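Local coordinates for protein CutA1 (Shewanella, PDB 3AHP) that probably takes part in tolerance of divalent metal ions such as copper, as a small trimeric protein of the CutA1 family, at residues 71-74 with 75-79; 62-65 with 66-69. All coordinates share one frame; numbering follows the deposited sequence.

Contact 1 (71-74 with 75-79)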
loop_
_atom_site.group_PDB
_atom_site.type_symbol
_atom_site.label_atom_id
_atom_site.label_comp_id
_atom_site.label_asym_id
_atom_site.label_seq_id
_atom_site.Cartn_x
_atom_site.Cartn_y
_atom_site.Cartn_z
ATOM N N ILE B 71 8.959 -4.527 16.668
ATOM C CA ILE B 71 7.734 -4.784 15.920
ATOM C C ILE B 71 7.788 -6.120 15.169
ATOM O O ILE B 71 6.937 -6.997 15.358
ATOM C CB ILE B 71 7.418 -3.637 14.971
ATOM C CG1 ILE B 71 7.314 -2.339 15.784
ATOM C CG2 ILE B 71 6.113 -3.916 14.194
ATOM C CD1 ILE B 71 7.214 -1.063 14.959
ATOM N N GLU B 72 8.860 -6.317 14.417
ATOM C CA GLU B 72 9.069 -7.587 13.765
ATOM C C GLU B 72 9.020 -8.736 14.763
ATOM O O GLU B 72 8.341 -9.742 14.536
ATOM C CB GLU B 72 10.410 -7.597 13.073
ATOM C CG GLU B 72 10.713 -8.921 12.472
ATOM C CD GLU B 72 12.021 -8.931 11.766
ATOM O OE1 GLU B 72 13.001 -9.381 12.393
ATOM O OE2 GLU B 72 12.078 -8.447 10.608
ATOM N N GLN B 73 9.803 -8.611 15.832
ATOM C CA GLN B 73 9.833 -9.614 16.877
ATOM C C GLN B 73 8.438 -9.911 17.423
ATOM O O GLN B 73 7.981 -11.037 17.370
ATOM C CB GLN B 73 10.794 -9.198 17.997
ATOM C CG GLN B 73 11.270 -10.360 18.872
ATOM C CD GLN B 73 11.736 -11.554 18.047
ATOM O OE1 GLN B 73 11.012 -12.540 17.903
ATOM N NE2 GLN B 73 12.909 -11.435 17.441
ATOM N N LEU B 74 7.714 -8.881 17.821
ATOM C CA LEU B 74 6.358 -9.054 18.305
ATOM C C LEU B 74 5.414 -9.667 17.256
ATOM O O LEU B 74 4.689 -10.627 17.548
ATOM C CB LEU B 74 5.801 -7.729 18.852
ATOM C CG LEU B 74 4.463 -7.793 19.597
ATOM C CD1 LEU B 74 4.495 -8.902 20.621
ATOM C CD2 LEU B 74 4.143 -6.487 20.297
ATOM N N VAL B 75 5.389 -9.102 16.053
ATOM C CA VAL B 75 4.426 -9.553 15.067
ATOM C C VAL B 75 4.725 -10.995 14.666
ATOM O O VAL B 75 3.835 -11.858 14.728
ATOM C CB VAL B 75 4.340 -8.635 13.819
ATOM C CG1 VAL B 75 3.455 -9.273 12.752
ATOM C CG2 VAL B 75 3.786 -7.265 14.201
ATOM N N ILE B 76 5.989 -11.271 14.350
ATOM C CA ILE B 76 6.378 -12.593 13.878
ATOM C C ILE B 76 6.021 -13.667 14.908
ATOM O O ILE B 76 5.448 -14.690 14.550
ATOM C CB ILE B 76 7.892 -12.664 13.511
ATOM C CG1 ILE B 76 8.122 -12.269 12.051
ATOM C CG2 ILE B 76 8.440 -14.065 13.741
ATOM C CD1 ILE B 76 7.253 -11.126 11.576
ATOM N N THR B 77 6.328 -13.425 16.182
ATOM C CA THR B 77 6.010 -14.397 17.222
ATOM C C THR B 77 4.532 -14.593 17.585
ATOM O O THR B 77 4.113 -15.695 17.939
ATOM C CB THR B 77 6.946 -14.341 18.485
ATOM O OG1 THR B 77 6.155 -14.285 19.670
ATOM C CG2 THR B 77 7.906 -13.188 18.453
ATOM N N MET B 78 3.728 -13.548 17.437
ATOM C CA MET B 78 2.282 -13.669 17.635
ATOM C C MET B 78 1.573 -14.320 16.464
ATOM O O MET B 78 0.496 -14.863 16.622
ATOM C CB MET B 78 1.655 -12.306 17.918
ATOM C CG MET B 78 2.172 -11.671 19.183
ATOM S SD MET B 78 1.237 -10.236 19.734
ATOM C CE MET B 78 -0.426 -10.910 19.950
ATOM N N HIS B 79 2.139 -14.192 15.275
ATOM C CA HIS B 79 1.566 -14.780 14.081
ATOM C C HIS B 79 1.635 -16.306 14.137
ATOM O O HIS B 79 2.624 -16.869 14.612
ATOM C CB HIS B 79 2.325 -14.268 12.858
ATOM C CG HIS B 79 1.591 -14.448 11.567
ATOM N ND1 HIS B 79 0.959 -13.408 10.918
ATOM C CD2 HIS B 79 1.408 -15.543 10.791
ATOM C CE1 HIS B 79 0.433 -13.851 9.792
ATOM N NE2 HIS B 79 0.693 -15.141 9.691
#

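Contact 2 (62-65 with 66-69)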
loop_
_atom_site.group_PDB
_atom_site.type_symbol
_atom_site.label_atom_id
_atom_site.label_comp_id
_atom_site.label_asym_id
_atom_site.label_seq_id
_atom_site.Cartn_x
_atom_site.Cartn_y
_atom_site.Cartn_z
ATOM N N LYS B 62 2.276 1.822 10.891
ATOM C CA LYS B 62 3.077 3.015 10.749
ATOM C C LYS B 62 3.892 3.252 11.994
ATOM O O LYS B 62 3.360 3.240 13.109
ATOM C CB LYS B 62 2.215 4.222 10.382
ATOM C CG LYS B 62 1.534 4.076 9.027
ATOM C CD LYS B 62 0.105 4.567 9.077
ATOM C CE LYS B 62 -0.889 3.434 9.233
ATOM N NZ LYS B 62 -1.645 3.228 7.954
ATOM N N CYS B 63 5.198 3.418 11.804
ATOM C CA CYS B 63 6.134 3.353 12.904
ATOM C C CYS B 63 7.451 4.057 12.626
ATOM O O CYS B 63 7.774 4.382 11.488
ATOM C CB CYS B 63 6.409 1.894 13.245
ATOM S SG CYS B 63 7.467 1.064 12.071
ATOM N N MET B 64 8.231 4.235 13.688
ATOM C CA MET B 64 9.634 4.639 13.593
ATOM C C MET B 64 10.561 3.477 13.244
ATOM O O MET B 64 10.496 2.404 13.830
ATOM C CB MET B 64 10.073 5.243 14.919
ATOM C CG MET B 64 9.186 6.379 15.385
ATOM S SD MET B 64 9.388 7.880 14.406
ATOM C CE MET B 64 11.170 8.111 14.480
ATOM N N THR B 65 11.445 3.706 12.296
ATOM C CA THR B 65 12.372 2.675 11.881
ATOM C C THR B 65 13.072 2.135 13.106
ATOM O O THR B 65 13.546 1.007 13.153
ATOM C CB THR B 65 13.386 3.291 10.943
ATOM O OG1 THR B 65 12.699 3.733 9.771
ATOM C CG2 THR B 65 14.499 2.307 10.592
ATOM N N THR B 66 13.157 2.981 14.107
ATOM C CA THR B 66 13.937 2.667 15.284
ATOM C C THR B 66 13.276 1.544 16.114
ATOM O O THR B 66 13.944 0.645 16.599
ATOM C CB THR B 66 14.204 3.969 16.082
ATOM O OG1 THR B 66 15.523 3.937 16.595
ATOM C CG2 THR B 66 13.194 4.218 17.199
ATOM N N ASP B 67 11.947 1.535 16.149
ATOM C CA ASP B 67 11.207 0.486 16.819
ATOM C C ASP B 67 11.168 -0.799 16.009
ATOM O O ASP B 67 10.635 -1.796 16.482
ATOM C CB ASP B 67 9.763 0.914 17.091
ATOM C CG ASP B 67 9.659 2.238 17.794
ATOM O OD1 ASP B 67 10.285 2.420 18.858
ATOM O OD2 ASP B 67 8.858 3.069 17.326
ATOM N N TYR B 68 11.657 -0.767 14.775
ATOM C CA TYR B 68 11.383 -1.858 13.843
ATOM C C TYR B 68 11.686 -3.237 14.434
ATOM O O TYR B 68 10.822 -4.122 14.406
ATOM C CB TYR B 68 12.072 -1.679 12.479
ATOM C CG TYR B 68 11.925 -2.897 11.598
ATOM C CD1 TYR B 68 10.793 -3.069 10.800
ATOM C CD2 TYR B 68 12.836 -3.958 11.686
ATOM C CE1 TYR B 68 10.606 -4.240 10.065
ATOM C CE2 TYR B 68 12.657 -5.137 10.962
ATOM C CZ TYR B 68 11.544 -5.270 10.152
ATOM O OH TYR B 68 11.363 -6.428 9.438
ATOM N N PRO B 69 12.891 -3.421 15.009
ATOM C CA PRO B 69 13.269 -4.767 15.461
ATOM C C PRO B 69 12.299 -5.380 16.482
ATOM O O PRO B 69 12.071 -6.590 16.463
ATOM C CB PRO B 69 14.660 -4.550 16.065
ATOM C CG PRO B 69 15.198 -3.389 15.304
ATOM C CD PRO B 69 14.014 -2.475 15.141
#

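Contact 1 (71-74 with 75-79)
Ile71 and Val75 meet through both backbone and side chain: the amide N of Val75 donates to Ile71 O at 2.7 Å, while their CG2 methyls lie 4.1 Å apart. The same i to i+4 pattern carries on along the helix. Ile76 N donates to Glu72 O at 2.8 Å, Met78 N to Leu74 O at 3.1 Å. Thr77 N bonds to Gln73 O, although the position of that oxygen is less sure. The series closes with His79 N on Val75 O at 2.9 Å, and His79 is where the chain leaves helical geometry. The carboxylate of Glu72 looks back instead: with its chain extended beyond CG, OE2 is hydrogen-bonded to Tyr68 OH, while CG runs alongside Ile76 CD1 at 4.2 Å. Leu74 and Met78 point the same way. Met78 has CG beside its own backbone N (chi1 -62°), which lays its thioether against Leu74, SD to CD1 being 3.6 Å. An alanine in place of Leu74 would take away both delta methyls, and Met78 SD would probably lose this neighbour and be freer to turn, with part of the packing on Leu26 given up as well. Val75 and Met78 also press on Ile22 of helix 16-28, Ile71 and Ile76 on Phe86, and Ile76 on Phe95 of the second subunit. This is the amphipathic crossover helix of a beta-alpha-beta unit, as in the ferredoxin-like fold of CutA1 proteins.

Contact 2 (62-65 with 66-69)
Met64 and Thr66 touch where strand 50-64 ends and the chain turns into helix 68-78, the beta-to-alpha junction of a beta-alpha-beta unit, made here by a short 3-10 turn. The methyl CG2 of Thr66 comes to 4.0 Å from Met64 CB, so the second residue of the turn leans back on the last residue of the strand. Met64 also receives Asp67 crosswise, with the carboxylate oxygen OD2 3.5 Å from Met64 CB. Farther out Met64 bends at both chi2 and chi3, and its end turns from the junction to pack on Ile102 and Lys103 of helix 96-105. The other Asp67 oxygen, OD1, has a weak hydrogen bond to Ser106 OG. Two i to i+3 backbone bonds close the turn. Met64 O accepts from Asp67 N at 2.9 Å, bent to 132° at the hydrogen, and Thr65 O accepts from Tyr68 N at 3.1 Å; both donors sit well above the carbonyl planes. Thr65 thus takes part through its carbonyl, while its side chain looks elsewhere: OG1, beside its own backbone N (chi1 -64°), hydrogen-bonds to Pro4 O, just ahead of strand 6-13, and the packing on Leu7 is what reaches that strand. Tyr68, which also rests on Leu7, carries its ring away from the turn and packs on Gly94 of the second subunit. At the base of that side chain, CB lies 3.1 Å from Thr65 O, and from the next residue Pro69 CD approaches the same oxygen to 4.0 Å.

How the contacts relate
Contact 2 comes first along the chain and contact 1 follows after a single residue, their centres about 13 Å apart, and helix 68-78 belongs to both. Contact 2 carries the chain off the end of strand 50-64 and starts the helix; contact 1 takes in its later turns and its close, after which the chain goes on to strand 86-94. Both of these strands pair antiparallel with strand 6-13, so the helix forms the connection of one beta-alpha-beta crossover. The contacts also touch directly, Ile71 CD1 packing 3.5 Å from Cys63 CB, which seats the helix against the strand that leads into it. Both also reach Gly94 of the second subunit, tying this crossover to the trimer.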